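Local atomic coordinates of transcriptional regulator, MarR/EmrR family (Clostridium acetobutylicum, PDB entry 3JW4), a protein that probably binds DNA as a dimeric transcription factor of the MarR/EmrR family, regulating transcription through a winged helix-turn-helix domain. Residues Arg33-Leu39 with Phe114-Glu120; Gln42-Ile47 with Met77-Leu81. One frame throughout, in Å; residues are numbered along the deposited sequence.

In the fold
Contact 1 joins the end of helix 14-35 and the turn after it to the long helix 105-126, and contact 2 joins helix 41-53 to helix 74-83. Along the chain contact 2 is nested inside the loop that contact 1 closes. Their centres lie about 13 Å apart, and the two meet directly: the Phe114 ring of contact 1 reaches the backbone of helix 41-53 at Gly44 and packs against Ile47 of contact 2. Helix 41-53 thus stands between the helices of contact 1 and helix 74-83, a continuous run of packing between helices 14-35 and 105-126 and the probable DNA-binding part of this MarR-type subunit.

Contact 1: Arg33-Leu39 with Phe114-Glu120; sequences RLAELGL and FNNIFLE
A single carboxylate oxygen takes both terminal nitrogens of Arg33: NH2 lies 2.7 Å from Glu120 OE1, while the bond from NH1 to the same oxygen is weak. The salt bridge is not a flat, two-oxygen pairing, because guanidinium and carboxylate planes stand 71° apart and NH2 meets OE1 from above the carboxylate plane. On its way the arginine passes Ile117, whose CG1 lies over one guanidinium face, and a bend at chi3 (120°) brings it across Glu120 at about a right angle. Beneath this exposed bridge the packing is apolar. Ile117 points CD1 at Leu34 CD2, 3.7 Å away, and the same leucine methyl meets the Phe114 ring at CD1, 3.4 Å off. Leu39 comes to the far end of that ring, its CD2 3.2 Å from Phe114 CZ, and its CD1 makes an off-centre CH-pi contact. Leu34 CD1 also approaches Phe118, a ring that has Arg45 as cation-pi partner and packs on Thr13 of the second subunit. Leu39 N bonds back to Leu34 O and Gly38 N to Ala35 O; with Gly38 at positive phi as the C-prime residue, this is a Schellman motif, ending helix 14-35 against helix 105-126 of the MarR fold.

Contact 2: Gln42-Ile47 with Met77-Leu81; sequences QQGRMI and MLQGL
Met77 reaches across to helix 41-53 and lays its selenium among three residues of it, Gln42, Gln43 and Met46. Both methionines are selenomethionines. Met77 has CG anti to the backbone N (chi1 175°) and stays extended as far as SE, which carries the selenium over to Gln43 CA; only at the last torsion does the chain bend, turning the methyl CE onto Gln42. There the two side chains cross at about a right angle, with CE 3.3 Å from Gln42 CG and also close to the amide carbon and NE2.

Met46 is modelled in two conformers, and its contacts with Met77, Leu78 and Leu81 are those of one of them and less certain. In it Met46 comes at Met77 obliquely, the two selenium atoms 3.6 Å apart. Its SE also meets Leu78 CD2 at 3.5 Å, these two side chains crossing nearly perpendicularly. One turn on from Met77, Leu81 brings CD1 beside Met46 CG and spreads both methyls against Ile47, with CD2 3.7 Å from Ile47 CD1. Ile47 in turn packs on Leu110, Val111 and Phe114 of helix 105-126, and Leu78 and Leu81 both rest on Ile87 of strand 87-90.

No direct hydrogen bond joins the segments. A water instead accepts a hydrogen bond from Gln43 NE2 (3.2 Å) and donates one to Met77 O (2.6 Å), while Gln43 OE1 accepts from Asn40 N; the amide is thus held at both ends. The axes of segments 42-47 and 77-81 cross at -76°, with a closest approach of 11.1 Å. Helix 41-53 packs here against helix 74-83, which is followed by the two-stranded wing 87-90/100-103, as in the winged helix-turn-helix domain of MarR regulators, where helix 74-83 is probably the recognition helix.

Contact 1: Arg33-Leu39 with Phe114-Glu120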
# COMPACT_ATOMS: atom_id res chain seq x y z
N ARG B 33 -16.22 -1.25 -3.94
CA ARG B 33 -17.07 -2.26 -4.59
C ARG B 33 -17.20 -3.57 -3.76
O ARG B 33 -18.18 -4.34 -3.88
CB ARG B 33 -16.54 -2.56 -5.99
CG ARG B 33 -17.59 -2.32 -7.07
CD ARG B 33 -17.01 -2.46 -8.48
NE ARG B 33 -17.67 -3.52 -9.25
CZ ARG B 33 -17.34 -3.88 -10.49
NH1 ARG B 33 -18.00 -4.87 -11.07
NH2 ARG B 33 -16.37 -3.25 -11.15
N LEU B 34 -16.21 -3.82 -2.92
CA LEU B 34 -16.22 -4.98 -2.05
C LEU B 34 -16.98 -4.68 -0.76
O LEU B 34 -17.72 -5.55 -0.26
CB LEU B 34 -14.79 -5.37 -1.71
CG LEU B 34 -13.96 -5.87 -2.88
CD1 LEU B 34 -12.48 -5.82 -2.50
CD2 LEU B 34 -14.41 -7.26 -3.30
N ALA B 35 -16.76 -3.48 -0.22
CA ALA B 35 -17.34 -3.02 1.06
C ALA B 35 -18.86 -3.09 1.04
O ALA B 35 -19.48 -3.38 2.06
CB ALA B 35 -16.89 -1.58 1.38
N GLU B 36 -19.44 -2.83 -0.13
CA GLU B 36 -20.88 -2.96 -0.31
C GLU B 36 -21.34 -4.40 -0.02
O GLU B 36 -22.44 -4.62 0.48
CB GLU B 36 -21.34 -2.48 -1.70
CG GLU B 36 -22.11 -1.17 -1.69
CD GLU B 36 -21.25 0.06 -1.43
OE1 GLU B 36 -20.30 0.31 -2.22
OE2 GLU B 36 -21.54 0.80 -0.45
N LEU B 37 -20.47 -5.35 -0.28
CA LEU B 37 -20.77 -6.78 -0.03
C LEU B 37 -20.26 -7.27 1.32
O LEU B 37 -20.12 -8.47 1.51
CB LEU B 37 -20.15 -7.65 -1.12
CG LEU B 37 -20.34 -7.16 -2.55
CD1 LEU B 37 -19.64 -8.17 -3.50
CD2 LEU B 37 -21.82 -6.98 -2.85
N GLY B 38 -19.96 -6.35 2.23
CA GLY B 38 -19.41 -6.70 3.54
C GLY B 38 -18.15 -7.54 3.47
O GLY B 38 -17.85 -8.29 4.42
N LEU B 39 -17.43 -7.41 2.35
CA LEU B 39 -16.17 -8.11 2.11
C LEU B 39 -15.02 -7.11 2.08
O LEU B 39 -15.23 -5.87 2.09
CB LEU B 39 -16.21 -8.82 0.78
CG LEU B 39 -17.16 -10.01 0.61
CD1 LEU B 39 -17.53 -10.15 -0.89
CD2 LEU B 39 -16.53 -11.30 1.16
N PHE B 114 -15.50 -11.87 -6.38
CA PHE B 114 -14.24 -11.20 -6.05
C PHE B 114 -13.41 -11.00 -7.32
O PHE B 114 -13.09 -9.89 -7.68
CB PHE B 114 -13.35 -11.99 -5.05
CG PHE B 114 -13.59 -11.68 -3.59
CD1 PHE B 114 -13.24 -10.44 -3.05
CD2 PHE B 114 -14.11 -12.67 -2.72
CE1 PHE B 114 -13.44 -10.17 -1.70
CE2 PHE B 114 -14.32 -12.41 -1.35
CZ PHE B 114 -13.99 -11.16 -0.83
N ASN B 115 -13.09 -12.11 -7.98
CA ASN B 115 -12.27 -12.08 -9.19
C ASN B 115 -12.79 -11.13 -10.25
O ASN B 115 -12.00 -10.40 -10.84
CB ASN B 115 -12.09 -13.48 -9.78
CG ASN B 115 -11.17 -14.34 -8.93
OD1 ASN B 115 -10.64 -13.88 -7.92
ND2 ASN B 115 -10.99 -15.60 -9.33
N ASN B 116 -14.10 -11.10 -10.47
CA ASN B 116 -14.64 -10.17 -11.46
C ASN B 116 -14.39 -8.70 -11.09
O ASN B 116 -14.10 -7.90 -11.96
CB ASN B 116 -16.12 -10.41 -11.72
CG ASN B 116 -16.38 -11.80 -12.26
OD1 ASN B 116 -15.55 -12.35 -12.98
ND2 ASN B 116 -17.50 -12.39 -11.88
N ILE B 117 -14.50 -8.37 -9.81
CA ILE B 117 -14.23 -7.01 -9.38
C ILE B 117 -12.77 -6.66 -9.68
O ILE B 117 -12.49 -5.63 -10.30
CB ILE B 117 -14.59 -6.82 -7.90
CG1 ILE B 117 -16.12 -6.94 -7.73
CG2 ILE B 117 -14.14 -5.46 -7.42
CD1 ILE B 117 -16.59 -6.72 -6.29
N PHE B 118 -11.86 -7.55 -9.31
CA PHE B 118 -10.42 -7.33 -9.55
C PHE B 118 -10.10 -7.24 -11.04
O PHE B 118 -9.23 -6.46 -11.45
CB PHE B 118 -9.56 -8.43 -8.92
CG PHE B 118 -9.67 -8.52 -7.39
CD1 PHE B 118 -9.73 -7.39 -6.60
CD2 PHE B 118 -9.64 -9.77 -6.76
CE1 PHE B 118 -9.79 -7.49 -5.20
CE2 PHE B 118 -9.71 -9.89 -5.36
CZ PHE B 118 -9.78 -8.74 -4.58
N LEU B 119 -10.81 -8.01 -11.86
CA LEU B 119 -10.60 -7.97 -13.29
C LEU B 119 -11.09 -6.65 -13.95
O LEU B 119 -10.45 -6.15 -14.89
CB LEU B 119 -11.27 -9.16 -13.95
CG LEU B 119 -10.67 -9.54 -15.30
CD1 LEU B 119 -9.35 -10.33 -15.09
CD2 LEU B 119 -11.69 -10.33 -16.13
N GLU B 120 -12.21 -6.09 -13.46
CA GLU B 120 -12.68 -4.81 -13.98
C GLU B 120 -11.70 -3.69 -13.58
O GLU B 120 -11.45 -2.79 -14.36
CB GLU B 120 -14.10 -4.46 -13.54
CG GLU B 120 -15.16 -5.57 -13.81
CD GLU B 120 -16.57 -5.04 -14.13
OE1 GLU B 120 -16.87 -3.86 -13.78
OE2 GLU B 120 -17.38 -5.81 -14.72

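Contact 2: Gln42-Ile47 with Met77-Leu81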
# COMPACT_ATOMS: atom_id res chain seq x y z
N GLN B 42 -8.53 -8.59 1.38
CA GLN B 42 -7.73 -9.60 2.04
C GLN B 42 -8.51 -10.94 2.17
O GLN B 42 -7.95 -12.01 1.88
CB GLN B 42 -7.20 -9.08 3.38
CG GLN B 42 -6.74 -10.15 4.36
CD GLN B 42 -5.59 -9.71 5.29
OE1 GLN B 42 -5.56 -8.56 5.80
NE2 GLN B 42 -4.62 -10.62 5.50
N GLN B 43 -9.77 -10.87 2.55
CA GLN B 43 -10.64 -12.04 2.55
C GLN B 43 -10.75 -12.67 1.18
O GLN B 43 -10.70 -13.87 1.06
CB GLN B 43 -12.07 -11.72 2.95
CG GLN B 43 -12.22 -11.29 4.34
CD GLN B 43 -13.59 -10.66 4.54
OE1 GLN B 43 -14.17 -10.08 3.62
NE2 GLN B 43 -14.13 -10.81 5.72
N GLY B 44 -10.91 -11.83 0.16
CA GLY B 44 -10.99 -12.29 -1.23
C GLY B 44 -9.75 -13.00 -1.70
O GLY B 44 -9.83 -14.08 -2.27
N ARG B 45 -8.59 -12.38 -1.47
CA ARG B 45 -7.30 -13.01 -1.70
C ARG B 45 -7.13 -14.36 -0.97
O ARG B 45 -6.63 -15.33 -1.54
CB ARG B 45 -6.18 -12.06 -1.25
CG ARG B 45 -5.49 -11.32 -2.34
CD ARG B 45 -6.34 -10.32 -3.12
NE ARG B 45 -6.11 -10.53 -4.56
CZ ARG B 45 -6.04 -9.59 -5.50
NH1 ARG B 45 -5.82 -9.97 -6.76
NH2 ARG B 45 -6.18 -8.30 -5.22
N MSE B 46 -7.53 -14.39 0.30
CA MSE B 46 -7.43 -15.61 1.10
C MSE B 46 -8.32 -16.71 0.51
O MSE B 46 -7.84 -17.82 0.27
CB MSE B 46 -7.82 -15.36 2.55
CG MSE B 46 -7.94 -16.63 3.37
SE MSE B 46 -7.68 -16.34 5.26
CE MSE B 46 -5.92 -15.62 5.13
N ILE B 47 -9.59 -16.41 0.27
CA ILE B 47 -10.49 -17.41 -0.31
C ILE B 47 -9.98 -17.90 -1.68
O ILE B 47 -10.03 -19.08 -1.96
CB ILE B 47 -11.91 -16.91 -0.54
CG1 ILE B 47 -12.56 -16.47 0.72
CG2 ILE B 47 -12.82 -18.09 -0.97
CD1 ILE B 47 -13.96 -15.95 0.46
N MSE B 77 -10.11 -14.20 10.56
CA MSE B 77 -10.65 -14.12 9.21
C MSE B 77 -11.12 -15.50 8.75
O MSE B 77 -12.18 -15.61 8.16
CB MSE B 77 -9.61 -13.53 8.27
CG MSE B 77 -10.01 -13.49 6.79
SE MSE B 77 -8.51 -12.85 5.70
CE MSE B 77 -7.52 -11.83 7.04
N LEU B 78 -10.37 -16.56 9.07
CA LEU B 78 -10.78 -17.92 8.76
C LEU B 78 -12.03 -18.33 9.51
O LEU B 78 -12.92 -18.97 8.94
CB LEU B 78 -9.67 -18.96 9.05
CG LEU B 78 -8.47 -18.95 8.11
CD1 LEU B 78 -7.39 -19.89 8.61
CD2 LEU B 78 -8.88 -19.37 6.66
N GLN B 79 -12.10 -18.01 10.79
CA GLN B 79 -13.32 -18.32 11.56
C GLN B 79 -14.53 -17.62 10.92
O GLN B 79 -15.63 -18.18 10.90
CB GLN B 79 -13.19 -17.94 13.02
CG GLN B 79 -12.43 -18.96 13.90
CD GLN B 79 -12.24 -18.50 15.31
OE1 GLN B 79 -11.16 -17.98 15.66
NE2 GLN B 79 -13.30 -18.62 16.16
N GLY B 80 -14.31 -16.41 10.43
CA GLY B 80 -15.40 -15.61 9.82
C GLY B 80 -15.89 -16.26 8.54
O GLY B 80 -17.07 -16.52 8.39
N LEU B 81 -14.96 -16.58 7.64
CA LEU B 81 -15.29 -17.31 6.39
C LEU B 81 -15.97 -18.64 6.70
O LEU B 81 -16.95 -19.02 6.08
CB LEU B 81 -14.01 -17.53 5.57
CG LEU B 81 -13.29 -16.28 5.05
CD1 LEU B 81 -11.94 -16.61 4.39
CD2 LEU B 81 -14.20 -15.52 4.11
O HOH W 1 -13.46 -13.46 7.37